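Local coordinates for protein flavin-dependent monooxygenase, oxygenase subunit HsaA (Rhodococcus sp., PDB 2RFQ) that catalyses the FMNH2-dependent ortho-hydroxylation of the steroid-derived phenol 3-HSA during cholesterol breakdown, as the oxygenase component of a two-component monooxygenase, at residues V91-L96 / D106-D111; Y133-A138 / V167-P172; G137-S142 / A151-P156; D180-V185 / T190-V195; A364-V367 / D372-R375. One frame throughout, in Å; residues are numbered along the deposited sequence.

Contact 1 (V91-L96 / D106-D111); sequences VHNWHL and DVWGND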
# COMPACT_ATOMS: atom_id res chain seq x y z
N VAL A 91 -3.48 -8.52 -32.81
CA VAL A 91 -2.82 -7.24 -33.10
C VAL A 91 -1.83 -7.36 -34.26
O VAL A 91 -1.51 -6.37 -34.92
CB VAL A 91 -2.17 -6.62 -31.84
CG1 VAL A 91 -0.70 -7.04 -31.70
CG2 VAL A 91 -2.28 -5.08 -31.92
N HIS A 92 -1.35 -8.58 -34.53
CA HIS A 92 -0.44 -8.76 -35.66
C HIS A 92 -1.11 -8.44 -36.98
O HIS A 92 -0.44 -8.11 -37.95
CB HIS A 92 0.15 -10.16 -35.68
CG HIS A 92 0.91 -10.47 -34.44
ND1 HIS A 92 0.99 -11.75 -33.92
CD2 HIS A 92 1.56 -9.66 -33.57
CE1 HIS A 92 1.70 -11.71 -32.80
NE2 HIS A 92 2.05 -10.46 -32.57
N ASN A 93 -2.44 -8.53 -37.03
CA ASN A 93 -3.18 -8.20 -38.26
C ASN A 93 -3.23 -6.70 -38.50
O ASN A 93 -3.32 -6.24 -39.64
CB ASN A 93 -4.57 -8.86 -38.26
CG ASN A 93 -4.48 -10.38 -38.40
OD1 ASN A 93 -3.40 -10.93 -38.66
ND2 ASN A 93 -5.60 -11.07 -38.19
N TRP A 94 -3.14 -5.96 -37.41
CA TRP A 94 -2.94 -4.51 -37.45
C TRP A 94 -1.50 -4.22 -37.93
O TRP A 94 -1.28 -3.40 -38.82
CB TRP A 94 -3.19 -3.91 -36.04
CG TRP A 94 -2.98 -2.41 -35.94
CD1 TRP A 94 -3.94 -1.44 -36.05
CD2 TRP A 94 -1.73 -1.73 -35.69
NE1 TRP A 94 -3.36 -0.18 -35.92
CE2 TRP A 94 -2.02 -0.33 -35.68
CE3 TRP A 94 -0.42 -2.15 -35.47
CZ2 TRP A 94 -1.04 0.63 -35.47
CZ3 TRP A 94 0.58 -1.16 -35.26
CH2 TRP A 94 0.25 0.19 -35.27
N HIS A 95 -0.53 -4.89 -37.32
CA HIS A 95 0.88 -4.65 -37.68
C HIS A 95 1.13 -4.96 -39.16
O HIS A 95 1.78 -4.17 -39.87
CB HIS A 95 1.81 -5.50 -36.79
CG HIS A 95 3.27 -5.13 -36.90
ND1 HIS A 95 4.26 -5.85 -36.27
CD2 HIS A 95 3.89 -4.10 -37.53
CE1 HIS A 95 5.44 -5.30 -36.52
NE2 HIS A 95 5.24 -4.23 -37.27
N LEU A 96 0.58 -6.07 -39.66
CA LEU A 96 0.82 -6.43 -41.06
C LEU A 96 0.24 -5.40 -42.04
O LEU A 96 0.76 -5.24 -43.14
CB LEU A 96 0.27 -7.82 -41.37
CG LEU A 96 0.69 -8.40 -42.73
CD1 LEU A 96 2.20 -8.54 -42.86
CD2 LEU A 96 -0.00 -9.75 -43.01
N ASP A 106 1.56 -11.63 -49.88
CA ASP A 106 2.26 -12.87 -49.54
C ASP A 106 1.53 -13.68 -48.47
O ASP A 106 1.41 -14.90 -48.58
CB ASP A 106 3.69 -12.59 -49.08
CG ASP A 106 4.60 -12.11 -50.20
OD1 ASP A 106 4.25 -12.22 -51.38
OD2 ASP A 106 5.70 -11.63 -49.87
N VAL A 107 1.05 -12.98 -47.44
CA VAL A 107 0.40 -13.60 -46.31
C VAL A 107 -1.05 -13.99 -46.58
O VAL A 107 -1.45 -15.13 -46.29
CB VAL A 107 0.51 -12.69 -45.07
CG1 VAL A 107 -0.24 -13.29 -43.89
CG2 VAL A 107 2.01 -12.47 -44.73
N TRP A 108 -1.81 -13.05 -47.15
CA TRP A 108 -3.27 -13.19 -47.22
C TRP A 108 -3.82 -13.37 -48.63
O TRP A 108 -5.05 -13.53 -48.81
CB TRP A 108 -3.94 -11.96 -46.59
CG TRP A 108 -3.86 -11.91 -45.07
CD1 TRP A 108 -3.95 -12.96 -44.19
CD2 TRP A 108 -3.71 -10.73 -44.27
NE1 TRP A 108 -3.84 -12.50 -42.88
CE2 TRP A 108 -3.69 -11.14 -42.91
CE3 TRP A 108 -3.57 -9.36 -44.57
CZ2 TRP A 108 -3.56 -10.23 -41.85
CZ3 TRP A 108 -3.44 -8.45 -43.52
CH2 TRP A 108 -3.44 -8.89 -42.17
N GLY A 109 -2.94 -13.35 -49.63
CA GLY A 109 -3.38 -13.41 -51.02
C GLY A 109 -4.26 -14.60 -51.38
O GLY A 109 -5.07 -14.49 -52.30
N ASN A 110 -4.09 -15.72 -50.68
CA ASN A 110 -4.88 -16.92 -50.98
C ASN A 110 -5.86 -17.30 -49.88
O ASN A 110 -6.79 -18.07 -50.09
CB ASN A 110 -3.96 -18.11 -51.27
CG ASN A 110 -3.22 -17.98 -52.61
OD1 ASN A 110 -2.01 -18.23 -52.69
ND2 ASN A 110 -3.94 -17.58 -53.65
N ASP A 111 -5.65 -16.72 -48.70
CA ASP A 111 -6.39 -17.11 -47.50
C ASP A 111 -6.29 -15.96 -46.50
O ASP A 111 -5.26 -15.76 -45.86
CB ASP A 111 -5.79 -18.41 -46.93
CG ASP A 111 -6.51 -18.91 -45.67
OD1 ASP A 111 -7.36 -18.19 -45.11
OD2 ASP A 111 -6.19 -20.05 -45.25
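Leu96 sets one methyl over the face of the indole of Trp108: CD2 sits 3.6 Å from the centroid of the six-membered ring and only 9° off the ring normal, a CH-pi contact. The two side chains arrive from opposite directions, Leu96 from helix 80-96 and Trp108 from helix 101-108. The same methyl also meets Val107, and here the leucine and the valine reach toward each other tip to tip, with Leu96 CD2 3.6 Å from Val107 CB. Leu96 has its CG anti to the backbone N (chi1 -169°), which sends the branch toward the second helix, where CD2 meets both neighbours. Val107 CG1 lies over the same face of the indole as Leu96 CD2, toward the rim, so leucine, valine and tryptophan close on one another.

Asn93, one turn back, comes to the rim of the same ring. Its amide plane stands 80° from the indole plane, and OD1 is 3.3 Å from Trp108 CZ2, a contact at the ring edge. The polar ends are engaged elsewhere: Asn93 ND2 bonds to Phe50 O, and Trp108 NE1 bonds to Val114 O, which holds the pyrrole side of the indole. Ile116 of strand 116-119 touches Asn93, Leu96, Val107 and Trp108 alike. All four touching residues are buried, and they join two consecutive helices of the helical N-terminal domain of the acyl-CoA dehydrogenase fold.

Contact 2 (Y133-A138 / V167-P172); sequences YTVNGA and VSFLIP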
# COMPACT_ATOMS: atom_id res chain seq x y z
N TYR A 133 17.80 -9.44 -46.46
CA TYR A 133 18.55 -9.72 -45.23
C TYR A 133 18.74 -11.21 -45.00
O TYR A 133 17.88 -12.02 -45.37
CB TYR A 133 17.82 -9.14 -43.99
CG TYR A 133 17.40 -7.71 -44.18
CD1 TYR A 133 18.21 -6.66 -43.72
CD2 TYR A 133 16.23 -7.39 -44.87
CE1 TYR A 133 17.85 -5.34 -43.92
CE2 TYR A 133 15.86 -6.09 -45.08
CZ TYR A 133 16.66 -5.07 -44.61
OH TYR A 133 16.29 -3.77 -44.82
N THR A 134 19.87 -11.56 -44.39
CA THR A 134 20.06 -12.90 -43.85
C THR A 134 19.79 -12.80 -42.35
O THR A 134 20.44 -12.04 -41.63
CB THR A 134 21.49 -13.45 -44.09
OG1 THR A 134 21.78 -13.42 -45.49
CG2 THR A 134 21.60 -14.89 -43.60
N VAL A 135 18.82 -13.58 -41.91
CA VAL A 135 18.35 -13.48 -40.55
C VAL A 135 18.73 -14.73 -39.77
O VAL A 135 18.66 -15.85 -40.29
CB VAL A 135 16.82 -13.23 -40.49
CG1 VAL A 135 16.35 -13.09 -39.04
CG2 VAL A 135 16.47 -11.95 -41.27
N ASN A 136 19.18 -14.50 -38.54
CA ASN A 136 19.52 -15.56 -37.58
C ASN A 136 18.97 -15.18 -36.23
O ASN A 136 19.11 -14.04 -35.78
CB ASN A 136 21.04 -15.76 -37.49
CG ASN A 136 21.60 -16.54 -38.67
OD1 ASN A 136 21.48 -17.77 -38.73
ND2 ASN A 136 22.21 -15.83 -39.61
N GLY A 137 18.31 -16.14 -35.58
CA GLY A 137 17.84 -15.87 -34.23
C GLY A 137 17.15 -17.04 -33.57
O GLY A 137 16.90 -18.06 -34.20
N ALA A 138 16.86 -16.86 -32.29
CA ALA A 138 16.06 -17.81 -31.53
C ALA A 138 15.13 -16.99 -30.64
O ALA A 138 15.45 -16.63 -29.49
CB ALA A 138 16.97 -18.76 -30.72
N VAL A 167 13.80 -3.35 -36.64
CA VAL A 167 12.75 -3.70 -37.59
C VAL A 167 12.01 -4.96 -37.14
O VAL A 167 12.43 -5.62 -36.18
CB VAL A 167 13.37 -3.98 -38.99
CG1 VAL A 167 14.16 -2.77 -39.49
CG2 VAL A 167 14.28 -5.20 -38.91
N SER A 168 10.93 -5.29 -37.85
CA SER A 168 10.34 -6.62 -37.77
C SER A 168 10.58 -7.35 -39.07
O SER A 168 10.30 -6.82 -40.15
CB SER A 168 8.83 -6.55 -37.50
OG SER A 168 8.58 -5.98 -36.22
N PHE A 169 11.08 -8.58 -38.96
CA PHE A 169 11.24 -9.46 -40.11
C PHE A 169 10.03 -10.37 -40.21
O PHE A 169 9.72 -11.10 -39.25
CB PHE A 169 12.50 -10.32 -39.94
CG PHE A 169 13.76 -9.52 -39.73
CD1 PHE A 169 14.43 -8.94 -40.81
CD2 PHE A 169 14.27 -9.34 -38.44
CE1 PHE A 169 15.59 -8.19 -40.58
CE2 PHE A 169 15.44 -8.60 -38.22
CZ PHE A 169 16.10 -8.03 -39.28
N LEU A 170 9.35 -10.34 -41.36
CA LEU A 170 8.20 -11.22 -41.59
C LEU A 170 8.70 -12.49 -42.28
O LEU A 170 9.26 -12.42 -43.38
CB LEU A 170 7.15 -10.52 -42.49
CG LEU A 170 5.97 -11.35 -43.02
CD1 LEU A 170 5.02 -11.82 -41.91
CD2 LEU A 170 5.21 -10.52 -44.11
N ILE A 171 8.53 -13.63 -41.61
CA ILE A 171 9.11 -14.90 -42.07
C ILE A 171 8.04 -16.00 -42.09
O ILE A 171 7.28 -16.12 -41.11
CB ILE A 171 10.29 -15.32 -41.15
CG1 ILE A 171 11.31 -14.17 -41.04
CG2 ILE A 171 10.94 -16.62 -41.67
CD1 ILE A 171 12.67 -14.52 -40.36
N PRO A 172 7.96 -16.77 -43.20
CA PRO A 172 6.94 -17.81 -43.20
C PRO A 172 7.38 -19.03 -42.42
O PRO A 172 8.58 -19.28 -42.27
CB PRO A 172 6.80 -18.15 -44.69
CG PRO A 172 8.23 -17.96 -45.22
CD PRO A 172 8.71 -16.72 -44.48
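This is an apolar contact between two strands that cross at right angles, packed through their side chains, in the curled sheet of the beta domain of the acyl-CoA dehydrogenase fold. Strand segments 133-138 and 167-172 run at 90° to each other, their axes 9.9 Å apart at closest approach, and no hydrogen bond joins them; the side chains between them do all the work. Phe169 stands at the centre. Its edge is turned toward the face of Tyr133 in a T-shaped pair, with the ring centroids 5.8 Å apart and the planes at 69°; Phe169 CE1 is the atom that comes over the tyrosine ring, 4.1 Å from Tyr133 CG.

Val135 takes one face of the phenylalanine, placing CG2 4.0 Å from the Phe169 ring centroid, while Val167 CG2 from the strand of Phe169 itself lies over the opposite face. The ring is therefore held between two valine methyls, which should limit its tilting. Val207 of strand 207-209 touches both aromatic residues, and Val157 of strand 150-159 touches Tyr133. The two methyls of Val135 divide their work: with CG1 anti to the backbone N (chi1 -179°), CG2 is left for Phe169, and CG1 meets Ile171 CD1 at 4.2 Å.

Contact 3 (G137-S142 / A151-P156); sequences GAWAWS and AVLGGP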
# COMPACT_ATOMS: atom_id res chain seq x y z
N GLY A 137 18.31 -16.14 -35.58
CA GLY A 137 17.84 -15.87 -34.23
C GLY A 137 17.15 -17.04 -33.57
O GLY A 137 16.90 -18.06 -34.20
N ALA A 138 16.86 -16.86 -32.29
CA ALA A 138 16.06 -17.81 -31.53
C ALA A 138 15.13 -16.99 -30.64
O ALA A 138 15.45 -16.63 -29.49
CB ALA A 138 16.97 -18.76 -30.72
N TRP A 139 13.95 -16.70 -31.19
CA TRP A 139 13.02 -15.76 -30.58
C TRP A 139 12.04 -16.49 -29.65
O TRP A 139 11.12 -17.16 -30.12
CB TRP A 139 12.24 -15.02 -31.67
CG TRP A 139 12.90 -13.80 -32.22
CD1 TRP A 139 12.82 -12.54 -31.72
CD2 TRP A 139 13.71 -13.72 -33.40
NE1 TRP A 139 13.53 -11.66 -32.52
CE2 TRP A 139 14.10 -12.37 -33.55
CE3 TRP A 139 14.15 -14.66 -34.34
CZ2 TRP A 139 14.88 -11.93 -34.62
CZ3 TRP A 139 14.95 -14.23 -35.41
CH2 TRP A 139 15.30 -12.87 -35.54
N ALA A 140 12.26 -16.34 -28.35
CA ALA A 140 11.40 -16.95 -27.31
C ALA A 140 10.10 -16.19 -27.12
O ALA A 140 9.90 -15.10 -27.67
CB ALA A 140 12.16 -17.00 -25.97
N TRP A 141 9.21 -16.80 -26.34
CA TRP A 141 7.97 -16.16 -25.91
C TRP A 141 7.02 -15.80 -27.06
O TRP A 141 6.33 -14.77 -27.00
CB TRP A 141 8.24 -14.93 -25.00
CG TRP A 141 9.22 -15.17 -23.86
CD1 TRP A 141 10.58 -15.23 -23.96
CD2 TRP A 141 8.93 -15.32 -22.46
NE1 TRP A 141 11.16 -15.44 -22.72
CE2 TRP A 141 10.16 -15.49 -21.79
CE3 TRP A 141 7.74 -15.31 -21.71
CZ2 TRP A 141 10.24 -15.67 -20.39
CZ3 TRP A 141 7.82 -15.47 -20.33
CH2 TRP A 141 9.07 -15.66 -19.68
N SER A 142 6.95 -16.65 -28.10
CA SER A 142 6.04 -16.37 -29.22
C SER A 142 4.69 -17.01 -28.91
O SER A 142 4.41 -18.13 -29.28
CB SER A 142 6.62 -16.88 -30.56
OG SER A 142 5.82 -16.37 -31.64
N ALA A 151 5.66 -15.50 -38.87
CA ALA A 151 6.03 -14.77 -37.64
C ALA A 151 6.60 -13.43 -38.01
O ALA A 151 7.23 -13.28 -39.06
CB ALA A 151 7.05 -15.56 -36.83
N VAL A 152 6.35 -12.43 -37.16
CA VAL A 152 7.08 -11.17 -37.25
C VAL A 152 8.01 -11.07 -36.06
O VAL A 152 7.61 -11.24 -34.89
CB VAL A 152 6.15 -9.94 -37.36
CG1 VAL A 152 5.49 -9.89 -38.73
CG2 VAL A 152 5.09 -9.94 -36.24
N LEU A 153 9.28 -10.88 -36.38
CA LEU A 153 10.36 -11.08 -35.43
C LEU A 153 11.19 -9.82 -35.32
O LEU A 153 11.70 -9.33 -36.33
CB LEU A 153 11.22 -12.28 -35.87
CG LEU A 153 10.43 -13.60 -35.97
CD1 LEU A 153 11.29 -14.69 -36.61
CD2 LEU A 153 9.93 -14.03 -34.61
N GLY A 154 11.28 -9.27 -34.10
CA GLY A 154 11.94 -7.96 -33.90
C GLY A 154 13.45 -8.10 -33.76
O GLY A 154 13.96 -9.00 -33.08
N GLY A 155 14.19 -7.22 -34.41
CA GLY A 155 15.63 -7.25 -34.23
C GLY A 155 16.32 -6.14 -34.98
O GLY A 155 15.68 -5.44 -35.79
N PRO A 156 17.62 -5.98 -34.72
CA PRO A 156 18.37 -4.99 -35.47
C PRO A 156 18.74 -5.48 -36.87
O PRO A 156 18.87 -6.69 -37.12
CB PRO A 156 19.65 -4.82 -34.63
CG PRO A 156 19.88 -6.19 -34.07
CD PRO A 156 18.47 -6.70 -33.76
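Trp139 has its CG anti to the carbonyl carbon (chi1 -86°), which swings the indole out from its strand and across to segment 151-156. Leu153 answers with CG likewise anti to its carbonyl carbon, and its CB and both methyls line up along the indole. CB lies over the middle of the ring face, 3.7 Å from the centroid of the six-membered ring. The two branches then part: Leu153 CD1 reaches Trp139 CE3 at 3.7 Å, and Leu153 CD2 covers the root of the ring at Trp139 CG, 3.8 Å away.

The edge of the indole does polar work. Trp139 NE1 donates to Gly154 O over 2.8 Å, with an N-H...O angle of 149°; the oxygen lies in the indole plane, while the donor is tilted 24° from the carbonyl plane. A leucine on the face and a carbonyl at the edge together fix the rotation of the ring and satisfy its buried N-H.

The contact belongs to the beta domain of the acyl-CoA dehydrogenase fold, where it joins strands 132-142 and 150-159, which do not pair with each other in the sheet. Trp139 also touches Ser119, and the chain runs on to Trp141 and Ser142, which by similarity bind FMN together with Ser119. Ser142 OG is bonded to Ser118 O and Ser117 OG of strand 116-119. Strand 193-198 pairs with strand 132-142 through Trp139 and lends Val197 to pack on both Trp139 and Leu153, while strand 162-172 brings Ile171 against Leu153.

Contact 4 (D180-V185 / T190-V195); sequences DVWNVV and TGSNTV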
# COMPACT_ATOMS: atom_id res chain seq x y z
N ASP A 180 9.71 -26.53 -28.43
CA ASP A 180 8.78 -26.58 -27.31
C ASP A 180 9.55 -26.51 -26.00
O ASP A 180 10.14 -27.50 -25.56
CB ASP A 180 7.93 -27.85 -27.38
CG ASP A 180 6.96 -27.96 -26.23
OD1 ASP A 180 6.73 -26.95 -25.54
OD2 ASP A 180 6.43 -29.07 -26.03
N VAL A 181 9.59 -25.31 -25.43
CA VAL A 181 10.31 -25.05 -24.19
C VAL A 181 9.44 -24.44 -23.10
O VAL A 181 9.94 -24.14 -22.01
CB VAL A 181 11.52 -24.11 -24.41
CG1 VAL A 181 12.49 -24.71 -25.43
CG2 VAL A 181 11.05 -22.73 -24.87
N TRP A 182 8.15 -24.23 -23.39
CA TRP A 182 7.27 -23.43 -22.50
C TRP A 182 6.94 -24.18 -21.20
O TRP A 182 6.15 -25.11 -21.19
CB TRP A 182 6.02 -23.06 -23.28
CG TRP A 182 5.15 -22.05 -22.63
CD1 TRP A 182 3.83 -22.20 -22.30
CD2 TRP A 182 5.51 -20.72 -22.27
NE1 TRP A 182 3.34 -21.04 -21.76
CE2 TRP A 182 4.35 -20.11 -21.72
CE3 TRP A 182 6.70 -19.97 -22.36
CZ2 TRP A 182 4.34 -18.79 -21.26
CZ3 TRP A 182 6.69 -18.65 -21.89
CH2 TRP A 182 5.52 -18.08 -21.37
N ASN A 183 7.57 -23.75 -20.10
CA ASN A 183 7.52 -24.48 -18.85
C ASN A 183 7.49 -23.50 -17.67
O ASN A 183 8.51 -23.29 -16.98
CB ASN A 183 8.76 -25.38 -18.78
CG ASN A 183 8.72 -26.33 -17.62
OD1 ASN A 183 7.66 -26.63 -17.09
ND2 ASN A 183 9.90 -26.80 -17.20
N VAL A 184 6.32 -22.90 -17.47
CA VAL A 184 6.20 -21.73 -16.59
C VAL A 184 5.05 -21.84 -15.59
O VAL A 184 4.16 -22.69 -15.72
CB VAL A 184 6.02 -20.44 -17.42
CG1 VAL A 184 7.31 -20.13 -18.19
CG2 VAL A 184 4.86 -20.62 -18.37
N VAL A 185 5.05 -20.94 -14.60
CA VAL A 185 4.09 -21.03 -13.48
C VAL A 185 2.68 -20.49 -13.83
O VAL A 185 1.68 -20.82 -13.18
CB VAL A 185 4.65 -20.29 -12.24
CG1 VAL A 185 4.71 -18.77 -12.51
CG2 VAL A 185 3.85 -20.60 -10.93
N THR A 190 -0.59 -20.67 -23.12
CA THR A 190 -0.27 -19.82 -24.26
C THR A 190 0.68 -20.49 -25.26
O THR A 190 0.74 -20.05 -26.41
CB THR A 190 0.29 -18.43 -23.84
OG1 THR A 190 1.53 -18.61 -23.13
CG2 THR A 190 -0.74 -17.72 -22.94
N GLY A 191 1.40 -21.54 -24.84
CA GLY A 191 2.33 -22.19 -25.76
C GLY A 191 3.29 -21.17 -26.35
O GLY A 191 3.50 -21.12 -27.57
N SER A 192 3.87 -20.37 -25.48
CA SER A 192 4.77 -19.29 -25.90
C SER A 192 6.18 -19.81 -26.20
O SER A 192 7.14 -19.49 -25.50
CB SER A 192 4.76 -18.14 -24.86
OG SER A 192 3.43 -17.62 -24.77
N ASN A 193 6.26 -20.61 -27.27
CA ASN A 193 7.48 -21.32 -27.61
C ASN A 193 8.45 -20.47 -28.43
O ASN A 193 8.22 -19.27 -28.63
CB ASN A 193 7.11 -22.65 -28.26
CG ASN A 193 6.60 -23.63 -27.24
OD1 ASN A 193 5.55 -24.29 -27.43
ND2 ASN A 193 7.30 -23.72 -26.13
N THR A 194 9.56 -21.08 -28.87
CA THR A 194 10.70 -20.35 -29.39
C THR A 194 10.85 -20.60 -30.88
O THR A 194 10.87 -21.74 -31.33
CB THR A 194 12.01 -20.73 -28.62
OG1 THR A 194 11.85 -20.37 -27.24
CG2 THR A 194 13.23 -20.01 -29.18
N VAL A 195 10.95 -19.50 -31.62
CA VAL A 195 10.99 -19.53 -33.08
C VAL A 195 12.44 -19.40 -33.49
O VAL A 195 13.09 -18.37 -33.24
CB VAL A 195 10.14 -18.40 -33.67
CG1 VAL A 195 10.37 -18.29 -35.19
CG2 VAL A 195 8.63 -18.64 -33.35
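Trp182 leans its indole against the backbone and side chain of Ser192, where a loop of the beta domain of this acyl-CoA dehydrogenase fold doubles back into strand 193-198. Its CG lies anti to the backbone N (chi1 -169°), which carries the indole toward segment 190-195. Ser192 CB stands 3.4 Å from the centroid of the six-membered ring and just 4° off the normal, a CH-pi contact over the face. Gly191 lies over the same face, and Val184 CG2 from the tryptophan's own segment covers the other, so the ring is clamped. Ser192 centres an inverse gamma turn, with a weak bond from Asn193 N to Gly191 O; Ser192 O is 3.2 Å from Trp182 CE3.

Further along, Asn193 packs against the backbone of Val181 and Trp182, and Val181 CG2 meets Thr194 OG1 at 3.4 Å.

The second shell sets these groups in place. Leu187 O accepts from Trp182 NE1 and is also bonded to Thr190 OG1, while Asp180 makes a salt bridge with Arg34, which also bonds to Trp182 O. Trp141, an FMN-binding residue by similarity, meets the Trp182 ring nearly at right angles. Ser192 OG is hydrogen-bonded to Ser143 OG, on a residue that by similarity binds FMN.

Contact 5 (A364-V367 / D372-R375); sequences AGRV and DPER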
# COMPACT_ATOMS: atom_id res chain seq x y z
N ALA A 364 2.04 -13.94 -14.48
CA ALA A 364 2.91 -14.30 -15.58
C ALA A 364 2.89 -13.21 -16.63
O ALA A 364 3.94 -12.82 -17.15
CB ALA A 364 2.53 -15.65 -16.17
N GLY A 365 1.69 -12.71 -16.95
CA GLY A 365 1.55 -11.65 -17.97
C GLY A 365 2.33 -10.40 -17.55
O GLY A 365 2.84 -9.65 -18.38
N ARG A 366 2.41 -10.19 -16.24
CA ARG A 366 3.08 -9.03 -15.65
C ARG A 366 4.53 -8.88 -16.10
O ARG A 366 5.06 -7.77 -16.13
CB ARG A 366 2.99 -9.13 -14.13
CG ARG A 366 3.86 -8.10 -13.36
CD ARG A 366 3.42 -6.64 -13.57
NE ARG A 366 4.26 -5.80 -12.74
CZ ARG A 366 5.50 -5.43 -13.04
NH1 ARG A 366 6.19 -4.72 -12.15
NH2 ARG A 366 6.06 -5.77 -14.21
N VAL A 367 5.18 -10.00 -16.47
CA VAL A 367 6.63 -9.96 -16.76
C VAL A 367 6.98 -9.34 -18.11
O VAL A 367 8.15 -9.04 -18.39
CB VAL A 367 7.30 -11.34 -16.65
CG1 VAL A 367 6.91 -12.03 -15.31
CG2 VAL A 367 6.99 -12.20 -17.88
N ASP A 372 6.48 -3.23 -17.59
CA ASP A 372 7.40 -2.69 -16.60
C ASP A 372 6.93 -1.28 -16.22
O ASP A 372 6.90 -0.40 -17.09
CB ASP A 372 8.82 -2.63 -17.10
CG ASP A 372 9.76 -2.18 -16.01
OD1 ASP A 372 10.33 -3.04 -15.30
OD2 ASP A 372 9.82 -0.97 -15.76
N PRO A 373 6.51 -1.07 -14.95
CA PRO A 373 5.82 0.20 -14.69
C PRO A 373 6.76 1.38 -14.55
O PRO A 373 6.46 2.48 -15.06
CB PRO A 373 5.04 -0.07 -13.40
CG PRO A 373 5.87 -1.15 -12.68
CD PRO A 373 6.51 -1.98 -13.77
N GLU A 374 7.91 1.17 -13.89
CA GLU A 374 8.85 2.30 -13.72
C GLU A 374 9.37 2.85 -15.04
O GLU A 374 9.60 4.04 -15.18
CB GLU A 374 9.99 1.93 -12.79
CG GLU A 374 9.51 1.74 -11.38
CD GLU A 374 9.20 0.29 -11.03
OE1 GLU A 374 9.22 -0.62 -11.92
OE2 GLU A 374 8.92 0.07 -9.83
N ARG A 375 9.50 1.99 -16.05
CA ARG A 375 9.95 2.47 -17.33
C ARG A 375 8.98 3.56 -17.83
O ARG A 375 9.41 4.65 -18.23
CB ARG A 375 10.00 1.31 -18.33
CG ARG A 375 10.37 1.76 -19.72
CD ARG A 375 10.55 0.56 -20.65
NE ARG A 375 11.02 0.99 -21.97
CZ ARG A 375 11.42 0.17 -22.94
NH1 ARG A 375 11.45 -1.15 -22.75
NH2 ARG A 375 11.81 0.66 -24.12
O HOH W 1 8.85 -4.87 -13.70
O HOH W 2 8.27 -2.96 -10.90
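Segment 364-367 lies where the chain leaves helix 354-365, and Val367 N bonds to Ala364 O at 3.2 Å; segment 372-375 opens helix 373-384. No direct hydrogen bond joins them; what crosses the gap is the long side chain of Arg366. Its chain leaves with CG anti to the backbone N (chi1 170°) and bends at chi2 (65°), and the guanidinium ends beside Pro373. The proline comes over one face of that flat group, the two side chains crossing at about a right angle, with Pro373 CD 3.2 Å from Arg366 NH1.

Asp372 is the N-cap of helix 373-384: its OD2 accepts from Arg375 N at 3.0 Å, met nearly along the C-O axis. Pro373 follows as the first helical residue. The link between the two helices belongs to the C-terminal helical domain of the acyl-CoA dehydrogenase fold, and it carries His368 and Ala369, which by similarity bind FMN.

The acidic groups of segment 372-375 are reached through water, both waters lying in the guanidinium plane at its edge. Water 1 accepts from Arg366 NH2 and donates to Asp372 OD1 at 2.8 Å, so the capping carboxylate uses one oxygen for the helix and the other, through water, for the arginine. Water 2 takes a weak bond from Arg366 NH1 and donates to Glu374 OE1 at 2.7 Å. Direct salt bridges go to the second subunit, Arg366 NH1 to its Glu342 and Glu374 OE2 to its Arg282, while Thr330 and Ile334 of helix 316-344 touch the arginine within the chain.

How the contacts relate
From the N terminus, contact 1 closes the short loop between helices 80-96 and 101-108. The chain then enters the beta domain, where contacts 2 and 3 start from the same strand, 132-142: contact 3 closes the loop to strand 150-159 and nests inside the longer span of contact 2, which reaches on to strand 162-172. Leu170 of that strand touches Leu96 and Val107, tying contact 1 to the sheet. Contact 4 closes the next loop, and its strand 193-198 pairs with 132-142 beside contact 3. Contact 5, in the C-terminal helices, closes the last turn; Val367 touches Trp141 of contact 3, and contacts 4 and 5 both meet the second subunit.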